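Local structure of phytase (Citrobacter braakii, 3ZHC) at residues B[87-90]-B[95-98]; B[293-298]-B[305-310]; B[354-359]-B[415-420]; B[359-364]-B[405-410]. The protein is a phytase, a member of branch 2 of the histidine phosphatase superfamily, with helices packed against a mixed beta sheet. The protein carries 2 engineered substitutions. All coordinates share one frame; numbering follows the deposited sequence. Where two conformers were deposited one is given.

Contact 1. Residues B[87-90]-B[95-98]; sequences WFTS and NNQT
With chi1 at -63°, T89 carries its methyl CG2 anti to the backbone N and out toward N96, while OG1 turns back beside that N. N96 also has CG anti to its own N (chi1 -159°), which brings its amide alongside the helix end, and the two side chains meet at about a right angle. T89 CG2 is 3.6 Å from N96 CB and just as close to N96 CG. T89 CG2 lies 3.9 Å from the amide oxygen N96 OD1, with ND2 slightly farther away. The methyl therefore looks onto the flat of the amide and approaches neither of its polar atoms end-on. This is van der Waals packing, and no hydrogen bond joins the two segments.

The hydroxyls of T89 and S90 are engaged within the helix. T89 OG1 bonds to the backbone O of R85, one helical turn earlier, a bond consistent with the rotation that leaves the methyl facing N96. S90 OG donates to W87 O, three residues back, at 2.8 Å, well off the line of the C=O bond. Across the contact, N96 is the centre of an inverse gamma turn, closed by a weak bond from Q97 N to N95 O. Q97 NE2 bonds to S101 OG.

F88, on the inner side of the helix, packs on L30, V33 and I35 of strand 28-38 and on L93 and L94 of the connection. The whole is a surface contact at the C-terminal end of helix 71-90, where the following loop folds back through a gamma turn against the last helical turn.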
loop_
_atom_site.group_PDB
_atom_site.type_symbol
_atom_site.label_atom_id
_atom_site.label_comp_id
_atom_site.label_asym_id
_atom_site.label_seq_id
_atom_site.Cartn_x
_atom_site.Cartn_y
_atom_site.Cartn_z
ATOM N N TRP B 87 23.358 -19.065 -0.831
ATOM C CA TRP B 87 22.272 -19.246 -1.800
ATOM C C TRP B 87 22.817 -19.547 -3.209
ATOM O O TRP B 87 22.354 -20.486 -3.848
ATOM C CB TRP B 87 21.325 -18.036 -1.824
ATOM C CG TRP B 87 20.079 -18.341 -2.543
ATOM C CD1 TRP B 87 19.015 -19.083 -2.074
ATOM C CD2 TRP B 87 19.741 -17.943 -3.859
ATOM N NE1 TRP B 87 18.041 -19.160 -3.028
ATOM C CE2 TRP B 87 18.456 -18.470 -4.138
ATOM C CE3 TRP B 87 20.392 -17.189 -4.840
ATOM C CZ2 TRP B 87 17.811 -18.263 -5.358
ATOM C CZ3 TRP B 87 19.752 -16.979 -6.061
ATOM C CH2 TRP B 87 18.473 -17.516 -6.310
ATOM N N PHE B 88 23.791 -18.757 -3.675
ATOM C CA PHE B 88 24.415 -18.997 -5.008
ATOM C C PHE B 88 25.163 -20.351 -5.094
ATOM O O PHE B 88 25.206 -20.975 -6.166
ATOM C CB PHE B 88 25.373 -17.857 -5.425
ATOM C CG PHE B 88 24.688 -16.511 -5.702
ATOM C CD1 PHE B 88 23.440 -16.427 -6.367
ATOM C CD2 PHE B 88 25.314 -15.318 -5.320
ATOM C CE1 PHE B 88 22.835 -15.177 -6.618
ATOM C CE2 PHE B 88 24.714 -14.068 -5.571
ATOM C CZ PHE B 88 23.473 -13.998 -6.219
ATOM N N THR B 89 25.739 -20.785 -3.968
ATOM C CA THR B 89 26.440 -22.077 -3.884
ATOM C C THR B 89 25.446 -23.251 -3.925
ATOM O O THR B 89 25.714 -24.252 -4.588
ATOM C CB THR B 89 27.376 -22.149 -2.620
ATOM O OG1 THR B 89 28.394 -21.144 -2.719
ATOM C CG2 THR B 89 28.039 -23.524 -2.487
ATOM N N SER B 90 24.307 -23.117 -3.230
ATOM C CA SER B 90 23.269 -24.170 -3.219
ATOM C C SER B 90 22.620 -24.394 -4.601
ATOM O O SER B 90 22.147 -25.491 -4.882
ATOM C CB SER B 90 22.176 -23.862 -2.195
ATOM O OG SER B 90 21.369 -22.784 -2.622
ATOM N N ASN B 95 31.002 -22.565 -7.177
ATOM C CA ASN B 95 31.382 -23.905 -6.651
ATOM C C ASN B 95 31.576 -23.867 -5.135
ATOM O O ASN B 95 31.967 -22.833 -4.590
ATOM C CB ASN B 95 32.645 -24.460 -7.354
ATOM C CG ASN B 95 32.378 -24.876 -8.824
ATOM O OD1 ASN B 95 31.659 -24.186 -9.574
ATOM N ND2 ASN B 95 32.961 -26.000 -9.230
ATOM N N ASN B 96 31.287 -24.991 -4.457
ATOM C CA ASN B 96 31.407 -25.077 -2.984
ATOM C C ASN B 96 32.886 -25.275 -2.607
ATOM O O ASN B 96 33.336 -26.383 -2.256
ATOM C CB ASN B 96 30.481 -26.184 -2.403
ATOM C CG ASN B 96 30.166 -25.987 -0.888
ATOM O OD1 ASN B 96 30.765 -25.139 -0.205
ATOM N ND2 ASN B 96 29.216 -26.781 -0.376
ATOM N N GLN B 97 33.625 -24.169 -2.697
ATOM C CA GLN B 97 35.073 -24.117 -2.457
ATOM C C GLN B 97 35.372 -22.889 -1.599
ATOM O O GLN B 97 34.439 -22.168 -1.215
ATOM C CB GLN B 97 35.829 -24.087 -3.805
ATOM C CG GLN B 97 35.438 -22.891 -4.753
ATOM C CD GLN B 97 35.915 -23.053 -6.224
ATOM O OE1 GLN B 97 36.062 -24.178 -6.732
ATOM N NE2 GLN B 97 36.141 -21.925 -6.905
ATOM N N THR B 98 36.640 -22.643 -1.288
ATOM C CA THR B 98 37.005 -21.493 -0.425
ATOM C C THR B 98 36.819 -20.157 -1.163
ATOM O O THR B 98 36.127 -19.238 -0.652
ATOM C CB THR B 98 38.452 -21.612 0.115
ATOM O OG1 THR B 98 38.605 -22.871 0.794
ATOM C CG2 THR B 98 38.775 -20.465 1.080
#

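Contact 2. Residues B[293-298]-B[305-310]; sequences LDMIDT and TTENRY
M295 of helix 282-301 reaches across to E307, late in the first strand, and Y310, in the turn of the small beta hairpin, 305-307 with 312-314, that follows the helix. The tight part is the methyl of M295. The chain leaves with CG anti to the backbone N (chi1 -175°), then bends at both later torsions, setting CE against the carboxylate of E307, 3.6 Å from its OE1. The same CE lies at the rim of the Y310 ring, near its plane, 4.4 Å from CE2. Behind it, M295 rests on L319 and I321 of strand 318-323.

E307 is held in place from its own side. R309 N donates to E307 OE2 at 2.7 Å, coming from above the carboxylate plane, and Y310 N adds a weaker bond to the same oxygen. R309 CB covers one face of the Y310 ring toward its rim, and both R309 NH2 and Y310 OH reach D144, by a salt bridge and a hydrogen bond.

Toward T305 the contact is looser: T298 CG2 and T305 OG1 approach no nearer than 4.6 Å, and both threonines are partly exposed, whereas M295 is buried. A bound formic acid lies about 4 Å from the E307 side chain. On the helix, D294 O accepts two bonds, T298 N and T298 OG1 reaching it from opposite faces of its plane.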
loop_
_atom_site.group_PDB
_atom_site.type_symbol
_atom_site.label_atom_id
_atom_site.label_comp_id
_atom_site.label_asym_id
_atom_site.label_seq_id
_atom_site.Cartn_x
_atom_site.Cartn_y
_atom_site.Cartn_z
ATOM N N LEU B 293 21.161 -0.224 -17.138
ATOM C CA LEU B 293 20.399 -1.150 -18.009
ATOM C C LEU B 293 21.287 -1.768 -19.111
ATOM O O LEU B 293 21.188 -2.974 -19.376
ATOM C CB LEU B 293 19.185 -0.455 -18.618
ATOM C CG LEU B 293 18.071 -0.125 -17.600
ATOM C CD1 LEU B 293 17.070 0.829 -18.187
ATOM C CD2 LEU B 293 17.400 -1.401 -17.113
ATOM N N ASP B 294 22.151 -0.943 -19.730
ATOM C CA ASP B 294 23.106 -1.424 -20.779
ATOM C C ASP B 294 24.114 -2.417 -20.220
ATOM O O ASP B 294 24.409 -3.426 -20.867
ATOM C CB ASP B 294 23.857 -0.255 -21.443
ATOM C CG ASP B 294 22.965 0.597 -22.362
ATOM O OD1 ASP B 294 21.799 0.207 -22.691
ATOM O OD2 ASP B 294 23.447 1.678 -22.769
ATOM N N MET B 295 24.640 -2.116 -19.018
ATOM C CA MET B 295 25.563 -3.012 -18.282
ATOM C C MET B 295 24.876 -4.323 -17.937
ATOM O O MET B 295 25.417 -5.389 -18.201
ATOM C CB MET B 295 26.069 -2.331 -16.993
ATOM C CG MET B 295 27.148 -3.122 -16.169
ATOM S SD MET B 295 28.713 -3.389 -17.065
ATOM C CE MET B 295 29.341 -1.715 -17.129
ATOM N N ILE B 296 23.675 -4.234 -17.345
ATOM C CA ILE B 296 22.882 -5.429 -16.965
ATOM C C ILE B 296 22.619 -6.317 -18.177
ATOM O O ILE B 296 22.759 -7.549 -18.100
ATOM C CB ILE B 296 21.526 -5.037 -16.322
ATOM C CG1 ILE B 296 21.719 -4.402 -14.944
ATOM C CG2 ILE B 296 20.601 -6.260 -16.180
ATOM C CD1 ILE B 296 20.555 -3.519 -14.523
ATOM N N ASP B 297 22.244 -5.673 -19.298
ATOM C CA ASP B 297 21.908 -6.362 -20.534
ATOM C C ASP B 297 23.148 -7.087 -21.113
ATOM O O ASP B 297 23.098 -8.297 -21.373
ATOM C CB ASP B 297 21.306 -5.367 -21.544
ATOM C CG ASP B 297 20.688 -6.035 -22.740
ATOM O OD1 ASP B 297 20.285 -7.221 -22.663
ATOM O OD2 ASP B 297 20.597 -5.361 -23.776
ATOM N N THR B 298 24.244 -6.334 -21.293
ATOM C CA THR B 298 25.531 -6.887 -21.748
ATOM C C THR B 298 25.989 -8.076 -20.881
ATOM O O THR B 298 26.376 -9.122 -21.410
ATOM C CB THR B 298 26.657 -5.823 -21.730
ATOM O OG1 THR B 298 26.303 -4.723 -22.578
ATOM C CG2 THR B 298 27.985 -6.420 -22.199
ATOM N N THR B 305 33.177 -10.554 -23.652
ATOM C CA THR B 305 33.356 -9.084 -23.853
ATOM C C THR B 305 34.287 -8.527 -22.797
ATOM O O THR B 305 34.388 -9.075 -21.701
ATOM C CB THR B 305 32.004 -8.285 -23.795
ATOM O OG1 THR B 305 30.985 -8.979 -24.519
ATOM C CG2 THR B 305 32.156 -6.866 -24.373
ATOM N N THR B 306 34.967 -7.438 -23.124
ATOM C CA THR B 306 35.872 -6.784 -22.192
ATOM C C THR B 306 35.287 -5.419 -21.863
ATOM O O THR B 306 35.191 -4.553 -22.731
ATOM C CB THR B 306 37.337 -6.706 -22.744
ATOM O OG1 THR B 306 38.161 -5.996 -21.818
ATOM C CG2 THR B 306 37.410 -6.027 -24.126
ATOM N N GLU B 307 34.874 -5.237 -20.599
ATOM C CA GLU B 307 34.347 -3.947 -20.126
ATOM C C GLU B 307 35.496 -2.938 -20.184
ATOM O O GLU B 307 36.498 -3.083 -19.499
ATOM C CB GLU B 307 33.701 -4.072 -18.714
ATOM C CG GLU B 307 33.600 -2.793 -17.887
ATOM C CD GLU B 307 33.003 -1.631 -18.630
ATOM O OE1 GLU B 307 32.066 -1.825 -19.432
ATOM O OE2 GLU B 307 33.474 -0.510 -18.414
ATOM N N ASN B 308 35.310 -1.919 -21.008
ATOM C CA ASN B 308 36.371 -0.974 -21.371
ATOM C C ASN B 308 36.771 0.039 -20.280
ATOM O O ASN B 308 37.952 0.393 -20.183
ATOM C CB ASN B 308 35.964 -0.212 -22.661
ATOM C CG ASN B 308 35.446 -1.162 -23.783
ATOM O OD1 ASN B 308 36.125 -2.129 -24.168
ATOM N ND2 ASN B 308 34.234 -0.878 -24.295
ATOM N N ARG B 309 35.802 0.498 -19.467
ATOM C CA ARG B 309 36.069 1.571 -18.430
ATOM C C ARG B 309 36.657 1.081 -17.114
ATOM O O ARG B 309 37.370 1.835 -16.448
ATOM C CB ARG B 309 34.806 2.390 -18.142
ATOM C CG ARG B 309 34.188 2.984 -19.384
ATOM C CD ARG B 309 33.135 4.031 -19.083
ATOM N NE ARG B 309 32.169 3.570 -18.098
ATOM C CZ ARG B 309 31.994 4.051 -16.856
ATOM N NH1 ARG B 309 32.711 5.077 -16.353
ATOM N NH2 ARG B 309 31.068 3.493 -16.102
ATOM N N TYR B 310 36.345 -0.167 -16.741
ATOM C CA TYR B 310 36.866 -0.806 -15.514
ATOM C C TYR B 310 37.891 -1.933 -15.794
ATOM O O TYR B 310 38.707 -2.232 -14.935
ATOM C CB TYR B 310 35.705 -1.364 -14.661
ATOM C CG TYR B 310 34.610 -0.346 -14.390
ATOM C CD1 TYR B 310 34.761 0.634 -13.408
ATOM C CD2 TYR B 310 33.419 -0.360 -15.127
ATOM C CE1 TYR B 310 33.730 1.592 -13.159
ATOM C CE2 TYR B 310 32.391 0.582 -14.893
ATOM C CZ TYR B 310 32.554 1.547 -13.915
ATOM O OH TYR B 310 31.560 2.442 -13.701
#

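Contact 3. Residues B[354-359]-B[415-420]; sequences LVFEKW and KSFSRL
The contact across the segments is aromatic and apolar, and it belongs to F356 and F417. Their rings meet rim to rim, centroids 5.9 Å apart and planes inclined at 54°, neither lying over the face of the other, so this is not a stack. F417 CZ comes within 3.7 Å of F356 CD2, with F417 CE1 close behind. F417 gets there with CG anti to the backbone N (chi1 178°), which throws the ring from the helix toward the strand.

The polar bonds lie apart from this pair. On the other face of the strand, W359 NE1 donates to E357 OE1 at 2.9 Å, nearly in the indole plane and on the anti side of the carboxylate; E357 OE2 forms a salt bridge with K395. On the helix, S418 OG bonds to D297 OD1 and to K422 NZ.

Backbone bonds set the strand between two others: F356 pairs with V34, V355 with S372. I296 of helix 282-301 touches both rings. F417 also packs on L300 of that helix and on V369 of strand 366-375, so helix 414-424 and helix 282-301 together cover this face of the sheet.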
loop_
_atom_site.group_PDB
_atom_site.type_symbol
_atom_site.label_atom_id
_atom_site.label_comp_id
_atom_site.label_asym_id
_atom_site.label_seq_id
_atom_site.Cartn_x
_atom_site.Cartn_y
_atom_site.Cartn_z
ATOM N N LEU B 354 18.598 -5.225 -6.062
ATOM C CA LEU B 354 17.762 -5.560 -7.182
ATOM C C LEU B 354 18.592 -6.653 -7.873
ATOM O O LEU B 354 19.719 -6.403 -8.318
ATOM C CB LEU B 354 17.517 -4.343 -8.036
ATOM C CG LEU B 354 16.461 -4.374 -9.138
ATOM C CD1 LEU B 354 15.099 -4.928 -8.657
ATOM C CD2 LEU B 354 16.289 -2.966 -9.739
ATOM N N VAL B 355 18.041 -7.868 -7.936
ATOM C CA VAL B 355 18.777 -9.052 -8.419
ATOM C C VAL B 355 18.209 -9.544 -9.750
ATOM O O VAL B 355 17.036 -9.862 -9.831
ATOM C CB VAL B 355 18.733 -10.191 -7.357
ATOM C CG1 VAL B 355 19.492 -11.412 -7.829
ATOM C CG2 VAL B 355 19.300 -9.698 -6.032
ATOM N N PHE B 356 19.063 -9.592 -10.774
ATOM C CA PHE B 356 18.717 -10.080 -12.103
ATOM C C PHE B 356 19.413 -11.434 -12.271
ATOM O O PHE B 356 20.640 -11.491 -12.336
ATOM C CB PHE B 356 19.167 -9.092 -13.177
ATOM C CG PHE B 356 18.555 -7.719 -13.039
ATOM C CD1 PHE B 356 19.150 -6.748 -12.214
ATOM C CD2 PHE B 356 17.389 -7.385 -13.728
ATOM C CE1 PHE B 356 18.574 -5.449 -12.081
ATOM C CE2 PHE B 356 16.813 -6.097 -13.603
ATOM C CZ PHE B 356 17.413 -5.135 -12.773
ATOM N N GLU B 357 18.618 -12.509 -12.329
ATOM C CA GLU B 357 19.105 -13.890 -12.427
ATOM C C GLU B 357 18.852 -14.478 -13.806
ATOM O O GLU B 357 17.752 -14.399 -14.293
ATOM C CB GLU B 357 18.387 -14.760 -11.402
ATOM C CG GLU B 357 18.714 -14.447 -9.947
ATOM C CD GLU B 357 17.737 -15.080 -8.967
ATOM O OE1 GLU B 357 16.920 -15.937 -9.371
ATOM O OE2 GLU B 357 17.782 -14.716 -7.777
ATOM N N LYS B 358 19.892 -15.064 -14.418
ATOM C CA LYS B 358 19.779 -15.769 -15.707
ATOM C C LYS B 358 19.682 -17.273 -15.427
ATOM O O LYS B 358 20.650 -17.884 -14.955
ATOM C CB LYS B 358 20.959 -15.478 -16.618
ATOM C CG LYS B 358 20.833 -16.079 -18.038
ATOM C CD LYS B 358 22.012 -15.680 -18.869
ATOM C CE LYS B 358 21.986 -16.294 -20.215
ATOM N NZ LYS B 358 23.286 -16.047 -20.948
ATOM N N TRP B 359 18.506 -17.845 -15.720
ATOM C CA TRP B 359 18.234 -19.268 -15.566
ATOM C C TRP B 359 18.182 -19.951 -16.940
ATOM O O TRP B 359 17.594 -19.398 -17.888
ATOM C CB TRP B 359 16.903 -19.476 -14.853
ATOM C CG TRP B 359 16.902 -19.050 -13.453
ATOM C CD1 TRP B 359 16.640 -17.798 -12.975
ATOM C CD2 TRP B 359 17.174 -19.869 -12.318
ATOM N NE1 TRP B 359 16.733 -17.786 -11.603
ATOM C CE2 TRP B 359 17.059 -19.047 -11.170
ATOM C CE3 TRP B 359 17.506 -21.229 -12.152
ATOM C CZ2 TRP B 359 17.265 -19.535 -9.863
ATOM C CZ3 TRP B 359 17.712 -21.724 -10.842
ATOM C CH2 TRP B 359 17.590 -20.875 -9.721
ATOM N N LYS B 415 15.615 -12.858 -24.640
ATOM C CA LYS B 415 15.438 -11.866 -25.723
ATOM C C LYS B 415 14.318 -10.858 -25.395
ATOM O O LYS B 415 14.422 -9.703 -25.743
ATOM C CB LYS B 415 15.203 -12.550 -27.084
ATOM C CG LYS B 415 16.439 -13.315 -27.600
ATOM C CD LYS B 415 16.305 -13.729 -29.079
ATOM C CE LYS B 415 15.105 -14.641 -29.307
ATOM N NZ LYS B 415 14.957 -15.036 -30.742
ATOM N N SER B 416 13.249 -11.328 -24.718
ATOM C CA SER B 416 12.148 -10.435 -24.265
ATOM C C SER B 416 12.662 -9.428 -23.233
ATOM O O SER B 416 12.265 -8.262 -23.249
ATOM C CB SER B 416 10.964 -11.212 -23.652
ATOM O OG SER B 416 10.156 -11.801 -24.633
ATOM N N PHE B 417 13.539 -9.900 -22.330
ATOM C CA PHE B 417 14.173 -9.034 -21.338
ATOM C C PHE B 417 15.039 -7.989 -22.035
ATOM O O PHE B 417 14.902 -6.793 -21.766
ATOM C CB PHE B 417 15.018 -9.847 -20.326
ATOM C CG PHE B 417 15.728 -8.991 -19.307
ATOM C CD1 PHE B 417 15.015 -8.416 -18.248
ATOM C CD2 PHE B 417 17.104 -8.749 -19.405
ATOM C CE1 PHE B 417 15.664 -7.603 -17.287
ATOM C CE2 PHE B 417 17.763 -7.942 -18.452
ATOM C CZ PHE B 417 17.034 -7.368 -17.390
ATOM N N SER B 418 15.914 -8.451 -22.934
ATOM C CA SER B 418 16.813 -7.559 -23.689
ATOM C C SER B 418 16.047 -6.545 -24.557
ATOM O O SER B 418 16.424 -5.390 -24.625
ATOM C CB SER B 418 17.769 -8.372 -24.561
ATOM O OG SER B 418 18.749 -7.544 -25.140
ATOM N N ARG B 419 14.974 -6.996 -25.210
ATOM C CA ARG B 419 14.159 -6.110 -26.075
ATOM C C ARG B 419 13.382 -5.043 -25.283
ATOM O O ARG B 419 13.151 -3.956 -25.790
ATOM C CB ARG B 419 13.233 -6.934 -27.015
ATOM C CG ARG B 419 14.013 -7.489 -28.253
ATOM C CD ARG B 419 13.149 -8.368 -29.226
ATOM N NE ARG B 419 11.779 -7.834 -29.413
ATOM C CZ ARG B 419 10.658 -8.287 -28.806
ATOM N NH1 ARG B 419 10.677 -9.328 -27.939
ATOM N NH2 ARG B 419 9.490 -7.693 -29.079
ATOM N N LEU B 420 12.994 -5.368 -24.050
ATOM C CA LEU B 420 12.365 -4.386 -23.139
ATOM C C LEU B 420 13.360 -3.287 -22.776
ATOM O O LEU B 420 12.984 -2.118 -22.676
ATOM C CB LEU B 420 11.859 -5.076 -21.885
ATOM C CG LEU B 420 11.054 -4.279 -20.874
ATOM C CD1 LEU B 420 9.835 -3.614 -21.510
ATOM C CD2 LEU B 420 10.634 -5.210 -19.768
#

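Contact 4. Residues B[359-364]-B[405-410]; sequences WKRTSD and EKNSQG
R361 and N407 meet through their terminal nitrogens, R361 NH2 lying 2.9 Å from N407 ND2. Both are donors as modelled, so the approach is no hydrogen bond, and little should be rested on its closeness. The side chains run in opposite directions past each other, and the guanidinium and amide planes are 35° apart.

One step out, the arginine has a partner in its own turn. Its chain starts with CG anti to the backbone N (chi1 -178°) and bends at chi3, and the guanidinium reaches out toward N407. D364 OD2 lies at its edge, in plane, forming a salt bridge to R361 NH1 through a weak but fairly straight bond of 3.4 Å. The other carboxylate oxygen, D364 OD1, bonds to T366 OG1. On the opposite segment N407 opens a type I turn that G410 closes with a positive phi, its N making a weak bond to N407 O.

Farther out, K406 NZ bonds to Q58 OE1 of the second subunit, and S408 packs on E198 of that subunit, so this loop lies at the subunit interface. Underneath, R361 and N407 both rest on M28 of strand 28-38 and W368 of strand 366-375. The contact thus lies at the end of strand 353-361, where the chain turns into strand 366-375, and sets that turn beside the loop leading to strand 412-413 and helix 414-424.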
loop_
_atom_site.group_PDB
_atom_site.type_symbol
_atom_site.label_atom_id
_atom_site.label_comp_id
_atom_site.label_asym_id
_atom_site.label_seq_id
_atom_site.Cartn_x
_atom_site.Cartn_y
_atom_site.Cartn_z
ATOM N N TRP B 359 18.506 -17.845 -15.720
ATOM C CA TRP B 359 18.234 -19.268 -15.566
ATOM C C TRP B 359 18.182 -19.951 -16.940
ATOM O O TRP B 359 17.594 -19.398 -17.888
ATOM C CB TRP B 359 16.903 -19.476 -14.853
ATOM C CG TRP B 359 16.902 -19.050 -13.453
ATOM C CD1 TRP B 359 16.640 -17.798 -12.975
ATOM C CD2 TRP B 359 17.174 -19.869 -12.318
ATOM N NE1 TRP B 359 16.733 -17.786 -11.603
ATOM C CE2 TRP B 359 17.059 -19.047 -11.170
ATOM C CE3 TRP B 359 17.506 -21.229 -12.152
ATOM C CZ2 TRP B 359 17.265 -19.535 -9.863
ATOM C CZ3 TRP B 359 17.712 -21.724 -10.842
ATOM C CH2 TRP B 359 17.590 -20.875 -9.721
ATOM N N LYS B 360 18.794 -21.143 -17.048
ATOM C CA LYS B 360 18.740 -21.960 -18.272
ATOM C C LYS B 360 17.795 -23.123 -18.010
ATOM O O LYS B 360 17.983 -23.860 -17.036
ATOM C CB LYS B 360 20.116 -22.496 -18.673
ATOM C CG LYS B 360 20.125 -23.227 -20.060
ATOM C CD LYS B 360 21.490 -23.832 -20.422
ATOM C CE LYS B 360 21.787 -25.116 -19.615
ATOM N NZ LYS B 360 23.052 -25.822 -20.079
ATOM N N ARG B 361 16.785 -23.282 -18.869
ATOM C CA ARG B 361 15.865 -24.420 -18.789
ATOM C C ARG B 361 16.614 -25.594 -19.406
ATOM O O ARG B 361 17.054 -25.511 -20.558
ATOM C CB ARG B 361 14.584 -24.130 -19.537
ATOM C CG ARG B 361 13.509 -25.240 -19.481
ATOM C CD ARG B 361 12.387 -24.957 -20.503
ATOM N NE ARG B 361 11.263 -24.187 -19.980
ATOM C CZ ARG B 361 10.374 -23.519 -20.733
ATOM N NH1 ARG B 361 10.454 -23.492 -22.085
ATOM N NH2 ARG B 361 9.384 -22.859 -20.130
ATOM N N THR B 362 16.764 -26.678 -18.634
ATOM C CA THR B 362 17.525 -27.880 -19.061
ATOM C C THR B 362 16.945 -28.585 -20.285
ATOM O O THR B 362 17.702 -29.002 -21.172
ATOM C CB THR B 362 17.612 -28.937 -17.918
ATOM O OG1 THR B 362 18.013 -28.304 -16.703
ATOM C CG2 THR B 362 18.607 -30.056 -18.272
ATOM N N SER B 363 15.612 -28.714 -20.321
ATOM C CA SER B 363 14.908 -29.473 -21.397
ATOM C C SER B 363 15.155 -28.975 -22.837
ATOM O O SER B 363 15.159 -29.791 -23.780
ATOM C CB SER B 363 13.397 -29.523 -21.120
ATOM O OG SER B 363 12.859 -28.220 -21.022
ATOM N N ASP B 364 15.360 -27.662 -23.008
ATOM C CA ASP B 364 15.634 -27.062 -24.364
ATOM C C ASP B 364 16.791 -26.016 -24.424
ATOM O O ASP B 364 16.999 -25.385 -25.468
ATOM C CB ASP B 364 14.325 -26.467 -24.945
ATOM C CG ASP B 364 13.660 -25.453 -24.014
ATOM O OD1 ASP B 364 14.286 -25.071 -23.000
ATOM O OD2 ASP B 364 12.507 -25.040 -24.299
ATOM N N GLU B 405 7.445 -12.775 -24.017
ATOM C CA GLU B 405 7.513 -14.203 -23.749
ATOM C C GLU B 405 7.782 -14.440 -22.261
ATOM O O GLU B 405 8.797 -13.957 -21.732
ATOM C CB GLU B 405 8.637 -14.842 -24.582
ATOM C CG GLU B 405 8.649 -14.479 -26.108
ATOM C CD GLU B 405 10.081 -14.481 -26.715
ATOM O OE1 GLU B 405 10.791 -15.517 -26.622
ATOM O OE2 GLU B 405 10.489 -13.424 -27.269
ATOM N N LYS B 406 6.877 -15.178 -21.595
ATOM C CA LYS B 406 7.005 -15.539 -20.171
ATOM C C LYS B 406 7.002 -17.067 -19.935
ATOM O O LYS B 406 6.432 -17.821 -20.720
ATOM C CB LYS B 406 5.850 -14.936 -19.322
ATOM C CG LYS B 406 6.102 -13.575 -18.628
ATOM C CD LYS B 406 5.878 -12.368 -19.526
ATOM C CE LYS B 406 5.548 -11.104 -18.684
ATOM N NZ LYS B 406 4.130 -11.133 -18.081
ATOM N N ASN B 407 7.646 -17.479 -18.832
ATOM C CA ASN B 407 7.623 -18.877 -18.324
ATOM C C ASN B 407 6.337 -19.215 -17.626
ATOM O O ASN B 407 5.502 -18.343 -17.379
ATOM C CB ASN B 407 8.787 -19.124 -17.290
ATOM C CG ASN B 407 10.025 -19.657 -17.897
ATOM O OD1 ASN B 407 11.081 -19.605 -17.278
ATOM N ND2 ASN B 407 9.927 -20.191 -19.099
ATOM N N SER B 408 6.178 -20.504 -17.302
ATOM C CA SER B 408 5.081 -20.972 -16.438
ATOM C C SER B 408 5.328 -20.456 -15.012
ATOM O O SER B 408 4.374 -20.183 -14.272
ATOM C CB SER B 408 4.978 -22.497 -16.443
ATOM O OG SER B 408 6.192 -23.101 -15.991
ATOM N N GLN B 409 6.621 -20.331 -14.644
ATOM C CA GLN B 409 7.062 -19.768 -13.365
ATOM C C GLN B 409 7.336 -18.201 -13.409
ATOM O O GLN B 409 8.074 -17.676 -12.572
ATOM C CB GLN B 409 8.303 -20.540 -12.870
ATOM C CG GLN B 409 8.485 -20.557 -11.330
ATOM C CD GLN B 409 9.584 -21.531 -10.867
ATOM O OE1 GLN B 409 10.377 -22.050 -11.684
ATOM N NE2 GLN B 409 9.637 -21.785 -9.545
ATOM N N GLY B 410 6.743 -17.488 -14.381
ATOM C CA GLY B 410 6.805 -15.996 -14.446
ATOM C C GLY B 410 8.065 -15.285 -14.957
ATOM O O GLY B 410 8.091 -14.045 -15.032
#

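From the N terminus, contact 1 comes first, closing the short connection after helix 71-90. Contact 2 follows in series, closing the link from helix 282-301 to the 305-314 hairpin. Contact 3 spans the longest gap, from strand 353-361 to helix 414-424, and contact 4 falls within that span, using the end of the same strand and sharing W359. Contacts 1 and 2 do not touch. Contact 3 touches all the others: W87 packs against E357 and W359, contact 2 meets it through helices 282-301 and 414-424, and E405 N probably bonds S416 OG. Together they join the helices on both faces of the mixed sheet to its strands and end loops.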